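Local structure of TssK (Serratia sp. FS14, 5Y0E) at residues S39-G44 with P287-D292; A317-L322 with D436-A441. The protein probably forms a trimeric structural part of the bacterial type VI secretion baseplate and connects it to the membrane complex of the secretion machine. All coordinates share one frame; numbering follows the deposited sequence.

How the interactions relate
Both interactions tie together parts of the chain far apart in sequence, but at different places in the fold: their centres lie 35 Å apart, on opposite sides of the chain's centre, and they share no helix or strand. Interaction 1 is a surface contact between two loops, one leading into strand 44-50 and the other into helix 294-309. It combines polar bonds, one of them to a backbone carbonyl, with contacts of cysteine and tryptophan to aromatic rings. Interaction 2 is a buried pairing of strands 317-324 and 436-443 within an antiparallel sheet. There backbone bonds fix the register, a glutamine packs on a tryptophan on one face, leucines meet a phenylalanine on the other, and more than twice as much surface is buried.

Interaction 1 (S39-G44 with P287-D292); sequences SGCFWG and PVYDHD
Cys41 sets its CB over the centre of the His291 imidazole, a CH-pi contact 3.8 Å from CB to the ring centroid. Its SG, anti to the carbonyl carbon, reaches further to the edge of Tyr289, with SG 3.8 Å from CE2. A small, polarisable side chain suits this position between two rings. After Phe42, whose side chain turns away and whose O bonds to His38 of a neighbouring subunit, Trp43 engages in three ways. Its backbone O accepts from His291 NE2 (2.8 Å); the oxygen lies near the imidazole plane and NE2 almost in line with C=O, but the bond is bent at the hydrogen (143°). The indole CG sits between the backbone N and the carbonyl carbon (chi1 63°), turning a face of the indole to the same histidine in a T-shaped stack, met by the CD2 edge of His291. The indole NE1 donates to OD1 of Asp292 at 3.3 Å, on the syn side, with a weak second bond to OD2; the carboxylate lies only 16° from the indole plane. Gly44 follows with a strongly positive phi, a conformation natural to glycine, and brings no side chain against His291 NE2. The imidazole is fixed through both nitrogens, because ND1 is hydrogen-bonded to Tyr289 OH at 2.6 Å. Asp290 OD1 accepts from Asp292 N in an Asx turn. His258 lies against the His291 ring and donates from NE2 to Cys41 O. The contact thus joins the loop between helices 259-273 and 294-309, where Tyr289 touches Leu294, to the loop between helix 17-37 and strand 44-50, where Gly44 pairs by its backbone with Ile68.

Interaction 2 (A317-L322 with D436-A441); sequences AIQLTL and DMEFWA
Ile318 and Ala441 form a hydrogen-bonded pair in an antiparallel beta-sheet, at the regular end of the contact between strands 317-324 and 436-443. Ile318 N donates to Ala441 O at 2.9 Å, and Ala441 N returns a bond to Ile318 O at 3.0 Å. The next pair, Gln319 with Trp440, is non-hydrogen-bonded and brings the strands closest, CA to CA 4.4 Å. Here packing is tight: Gln319 CB lies over the six-membered ring of Trp440, 3.5 Å from its centroid. With CG anti to the backbone N (chi1 -175°) and the chain extended beyond it, the glutamine runs across the indole, and its amide stacks on the ring at 25°. A long side chain with a flat end suits this broad surface. On the other face, Leu320 meets the edge of Phe439, its CD2 beside CE2, and Phe424 packs edge-to-face with the same phenylalanine.

Farther along, the pairing loosens. Leu320 N still donates to Phe439 O, but the reverse link passes through a water that donates to Leu320 O and accepts from Phe439 N; Gln319 NE2 adds only a weak bond to it. Beyond this water the contact is carried by side chains, the branched Leu322 meeting Phe439 CB through CG and the flexible tip of Met437 through CD1, 3.7 Å from CE. Strand 343-350 holds the other edge of 436-443, completing the central part of the sheet. The indole itself is fixed from within its strand: Trp440 NE1 donates almost straight (177°) to Glu438 OE1 at 3.1 Å, and the second oxygen, Glu438 OE2, is hydrogen-bonded to His400 NE2.

Interaction 1 (S39-G44 with P287-D292)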
loop_
_atom_site.group_PDB
_atom_site.type_symbol
_atom_site.label_atom_id
_atom_site.label_comp_id
_atom_site.label_asym_id
_atom_site.label_seq_id
_atom_site.Cartn_x
_atom_site.Cartn_y
_atom_site.Cartn_z
ATOM N N SER A 39 10.307 13.456 1.726
ATOM C CA SER A 39 10.479 12.298 0.852
ATOM C C SER A 39 11.808 11.635 1.170
ATOM O O SER A 39 12.866 12.217 0.943
ATOM C CB SER A 39 10.430 12.695 -0.611
ATOM O OG SER A 39 9.214 13.313 -0.912
ATOM N N GLY A 40 11.760 10.432 1.706
ATOM C CA GLY A 40 12.904 9.563 1.607
ATOM C C GLY A 40 13.020 8.995 0.206
ATOM O O GLY A 40 12.035 8.861 -0.524
ATOM N N CYS A 41 14.245 8.661 -0.171
ATOM C CA CYS A 41 14.523 8.065 -1.476
ATOM C C CYS A 41 14.047 8.987 -2.585
ATOM O O CYS A 41 13.367 8.568 -3.518
ATOM C CB CYS A 41 13.891 6.677 -1.607
ATOM S SG CYS A 41 14.323 5.527 -0.305
ATOM N N PHE A 42 14.426 10.257 -2.469
ATOM C CA PHE A 42 13.916 11.327 -3.313
ATOM C C PHE A 42 14.615 11.435 -4.659
ATOM O O PHE A 42 14.117 12.148 -5.528
ATOM C CB PHE A 42 14.041 12.652 -2.582
ATOM C CG PHE A 42 15.434 12.968 -2.145
ATOM C CD1 PHE A 42 16.345 13.500 -3.023
ATOM C CD2 PHE A 42 15.828 12.746 -0.855
ATOM C CE1 PHE A 42 17.607 13.784 -2.630
ATOM C CE2 PHE A 42 17.105 13.037 -0.464
ATOM C CZ PHE A 42 17.987 13.556 -1.350
ATOM N N TRP A 43 15.744 10.761 -4.843
ATOM C CA TRP A 43 16.510 10.793 -6.074
ATOM C C TRP A 43 16.148 9.611 -6.953
ATOM O O TRP A 43 15.695 8.582 -6.467
ATOM C CB TRP A 43 18.000 10.765 -5.773
ATOM C CG TRP A 43 18.413 9.520 -5.097
ATOM C CD1 TRP A 43 18.949 8.412 -5.674
ATOM C CD2 TRP A 43 18.301 9.231 -3.708
ATOM N NE1 TRP A 43 19.189 7.461 -4.730
ATOM C CE2 TRP A 43 18.809 7.941 -3.512
ATOM C CE3 TRP A 43 17.828 9.945 -2.606
ATOM C CZ2 TRP A 43 18.861 7.347 -2.263
ATOM C CZ3 TRP A 43 17.873 9.363 -1.377
ATOM C CH2 TRP A 43 18.385 8.071 -1.207
ATOM N N GLY A 44 16.343 9.767 -8.242
ATOM C CA GLY A 44 16.187 8.680 -9.176
ATOM C C GLY A 44 15.601 9.192 -10.459
ATOM O O GLY A 44 15.465 10.390 -10.655
ATOM N N PRO A 287 14.811 -9.548 3.150
ATOM C CA PRO A 287 15.218 -8.616 2.101
ATOM C C PRO A 287 15.006 -7.171 2.543
ATOM O O PRO A 287 13.988 -6.838 3.132
ATOM C CB PRO A 287 14.305 -8.996 0.932
ATOM C CG PRO A 287 13.842 -10.327 1.245
ATOM C CD PRO A 287 13.738 -10.430 2.705
ATOM N N VAL A 288 15.981 -6.316 2.267
ATOM C CA VAL A 288 15.974 -4.934 2.726
ATOM C C VAL A 288 15.894 -4.010 1.520
ATOM O O VAL A 288 16.700 -4.122 0.595
ATOM C CB VAL A 288 17.210 -4.604 3.577
ATOM C CG1 VAL A 288 17.215 -3.122 3.888
ATOM C CG2 VAL A 288 17.213 -5.415 4.873
ATOM N N TYR A 289 14.925 -3.099 1.530
ATOM C CA TYR A 289 14.806 -2.139 0.439
ATOM C C TYR A 289 16.115 -1.403 0.224
ATOM O O TYR A 289 16.711 -0.880 1.162
ATOM C CB TYR A 289 13.701 -1.128 0.721
ATOM C CG TYR A 289 13.521 -0.177 -0.416
ATOM C CD1 TYR A 289 12.895 -0.586 -1.580
ATOM C CD2 TYR A 289 13.988 1.124 -0.343
ATOM C CE1 TYR A 289 12.740 0.261 -2.624
ATOM C CE2 TYR A 289 13.837 1.965 -1.387
ATOM C CZ TYR A 289 13.205 1.534 -2.522
ATOM O OH TYR A 289 13.050 2.371 -3.577
ATOM N N ASP A 290 16.556 -1.364 -1.017
ATOM C CA ASP A 290 17.757 -0.639 -1.397
ATOM C C ASP A 290 17.390 0.149 -2.638
ATOM O O ASP A 290 17.215 -0.427 -3.717
ATOM C CB ASP A 290 18.937 -1.580 -1.656
ATOM C CG ASP A 290 20.242 -0.849 -1.892
ATOM O OD1 ASP A 290 20.240 0.331 -2.231
ATOM O OD2 ASP A 290 21.300 -1.465 -1.760
ATOM N N HIS A 291 17.273 1.466 -2.483
ATOM C CA HIS A 291 16.833 2.280 -3.605
ATOM C C HIS A 291 17.799 2.184 -4.777
ATOM O O HIS A 291 17.381 2.264 -5.930
ATOM C CB HIS A 291 16.653 3.732 -3.157
ATOM C CG HIS A 291 15.876 4.569 -4.123
ATOM N ND1 HIS A 291 14.575 4.291 -4.468
ATOM C CD2 HIS A 291 16.226 5.665 -4.832
ATOM C CE1 HIS A 291 14.157 5.179 -5.345
ATOM N NE2 HIS A 291 15.138 6.025 -5.582
ATOM N N ASP A 292 19.084 1.990 -4.512
ATOM C CA ASP A 292 20.079 1.963 -5.570
ATOM C C ASP A 292 20.469 0.550 -5.982
ATOM O O ASP A 292 21.487 0.373 -6.640
ATOM C CB ASP A 292 21.311 2.766 -5.159
ATOM C CG ASP A 292 21.010 4.251 -5.003
ATOM O OD1 ASP A 292 20.789 4.921 -6.024
ATOM O OD2 ASP A 292 20.989 4.752 -3.863
#

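Interaction 2 (A317-L322 with D436-A441)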
loop_
_atom_site.group_PDB
_atom_site.type_symbol
_atom_site.label_atom_id
_atom_site.label_comp_id
_atom_site.label_asym_id
_atom_site.label_seq_id
_atom_site.Cartn_x
_atom_site.Cartn_y
_atom_site.Cartn_z
ATOM N N ALA A 317 6.919 -25.615 -15.887
ATOM C CA ALA A 317 5.668 -25.214 -16.501
ATOM C C ALA A 317 5.326 -23.815 -16.027
ATOM O O ALA A 317 5.814 -23.364 -14.995
ATOM C CB ALA A 317 4.545 -26.190 -16.155
ATOM N N ILE A 318 4.511 -23.119 -16.802
ATOM C CA ILE A 318 4.116 -21.762 -16.518
ATOM C C ILE A 318 2.717 -21.552 -16.996
ATOM O O ILE A 318 2.417 -21.867 -18.097
ATOM C CB ILE A 318 5.036 -20.787 -17.246
ATOM C CG1 ILE A 318 6.336 -20.647 -16.503
ATOM C CG2 ILE A 318 4.437 -19.417 -17.311
ATOM C CD1 ILE A 318 7.440 -20.098 -17.346
ATOM N N GLN A 319 1.850 -21.011 -16.166
ATOM C CA GLN A 319 0.484 -20.813 -16.568
ATOM C C GLN A 319 0.320 -19.517 -17.310
ATOM O O GLN A 319 0.933 -18.551 -16.986
ATOM C CB GLN A 319 -0.415 -20.839 -15.354
ATOM C CG GLN A 319 -1.880 -20.759 -15.650
ATOM C CD GLN A 319 -2.711 -21.058 -14.451
ATOM O OE1 GLN A 319 -2.200 -21.286 -13.393
ATOM N NE2 GLN A 319 -3.995 -21.053 -14.617
ATOM N N LEU A 320 -0.521 -19.494 -18.315
ATOM C CA LEU A 320 -0.718 -18.284 -19.045
ATOM C C LEU A 320 -2.097 -17.786 -18.756
ATOM O O LEU A 320 -3.024 -18.532 -18.785
ATOM C CB LEU A 320 -0.587 -18.553 -20.522
ATOM C CG LEU A 320 0.762 -18.341 -21.177
ATOM C CD1 LEU A 320 1.879 -19.010 -20.425
ATOM C CD2 LEU A 320 0.704 -18.887 -22.580
ATOM N N THR A 321 -2.234 -16.510 -18.486
ATOM C CA THR A 321 -3.520 -15.947 -18.188
ATOM C C THR A 321 -4.340 -15.691 -19.423
ATOM O O THR A 321 -3.901 -15.041 -20.331
ATOM C CB THR A 321 -3.360 -14.613 -17.478
ATOM O OG1 THR A 321 -2.281 -14.696 -16.556
ATOM C CG2 THR A 321 -4.604 -14.263 -16.742
ATOM N N LEU A 322 -5.546 -16.210 -19.444
ATOM C CA LEU A 322 -6.415 -15.993 -20.559
ATOM C C LEU A 322 -7.155 -14.722 -20.275
ATOM O O LEU A 322 -8.027 -14.673 -19.441
ATOM C CB LEU A 322 -7.391 -17.131 -20.695
ATOM C CG LEU A 322 -6.846 -18.423 -21.252
ATOM C CD1 LEU A 322 -7.912 -19.470 -21.063
ATOM C CD2 LEU A 322 -6.504 -18.290 -22.714
ATOM N N ASP A 436 -14.891 -23.351 -17.958
ATOM C CA ASP A 436 -13.727 -22.905 -17.214
ATOM C C ASP A 436 -12.510 -23.441 -17.940
ATOM O O ASP A 436 -12.506 -24.595 -18.369
ATOM C CB ASP A 436 -13.739 -23.396 -15.764
ATOM C CG ASP A 436 -12.503 -22.962 -14.996
ATOM O OD1 ASP A 436 -12.257 -21.746 -14.900
ATOM O OD2 ASP A 436 -11.756 -23.830 -14.494
ATOM N N MET A 437 -11.496 -22.604 -18.108
ATOM C CA MET A 437 -10.327 -23.019 -18.853
ATOM C C MET A 437 -9.069 -22.594 -18.134
ATOM O O MET A 437 -9.065 -21.654 -17.341
ATOM C CB MET A 437 -10.313 -22.469 -20.264
ATOM C CG MET A 437 -11.358 -23.096 -21.135
ATOM S SD MET A 437 -11.315 -22.536 -22.833
ATOM C CE MET A 437 -10.960 -20.820 -22.596
ATOM N N GLU A 438 -8.015 -23.342 -18.387
ATOM C CA GLU A 438 -6.675 -23.001 -17.972
ATOM C C GLU A 438 -5.771 -23.228 -19.166
ATOM O O GLU A 438 -5.982 -24.157 -19.947
ATOM C CB GLU A 438 -6.215 -23.836 -16.778
ATOM C CG GLU A 438 -7.071 -23.673 -15.565
ATOM C CD GLU A 438 -6.544 -24.404 -14.354
ATOM O OE1 GLU A 438 -5.539 -25.113 -14.475
ATOM O OE2 GLU A 438 -7.138 -24.280 -13.273
ATOM N N PHE A 439 -4.787 -22.362 -19.322
ATOM C CA PHE A 439 -3.861 -22.425 -20.434
ATOM C C PHE A 439 -2.469 -22.540 -19.858
ATOM O O PHE A 439 -2.022 -21.663 -19.117
ATOM C CB PHE A 439 -3.992 -21.192 -21.317
ATOM C CG PHE A 439 -3.328 -21.332 -22.626
ATOM C CD1 PHE A 439 -3.906 -22.070 -23.617
ATOM C CD2 PHE A 439 -2.122 -20.728 -22.871
ATOM C CE1 PHE A 439 -3.296 -22.207 -24.828
ATOM C CE2 PHE A 439 -1.504 -20.862 -24.092
ATOM C CZ PHE A 439 -2.096 -21.600 -25.069
ATOM N N TRP A 440 -1.796 -23.624 -20.176
ATOM C CA TRP A 440 -0.488 -23.891 -19.621
ATOM C C TRP A 440 0.544 -24.074 -20.716
ATOM O O TRP A 440 0.243 -24.568 -21.803
ATOM C CB TRP A 440 -0.520 -25.134 -18.760
ATOM C CG TRP A 440 -1.214 -24.969 -17.468
ATOM C CD1 TRP A 440 -2.531 -25.149 -17.221
ATOM C CD2 TRP A 440 -0.616 -24.623 -16.225
ATOM N NE1 TRP A 440 -2.796 -24.927 -15.903
ATOM C CE2 TRP A 440 -1.632 -24.611 -15.267
ATOM C CE3 TRP A 440 0.685 -24.321 -15.830
ATOM C CZ2 TRP A 440 -1.397 -24.312 -13.952
ATOM C CZ3 TRP A 440 0.917 -24.025 -14.521
ATOM C CH2 TRP A 440 -0.117 -24.018 -13.596
ATOM N N ALA A 441 1.772 -23.690 -20.403
ATOM C CA ALA A 441 2.928 -23.948 -21.241
ATOM C C ALA A 441 3.874 -24.842 -20.465
ATOM O O ALA A 441 4.133 -24.583 -19.289
ATOM C CB ALA A 441 3.614 -22.651 -21.636
HETATM O O HOH W 1 -5.001 -19.998 -17.691
#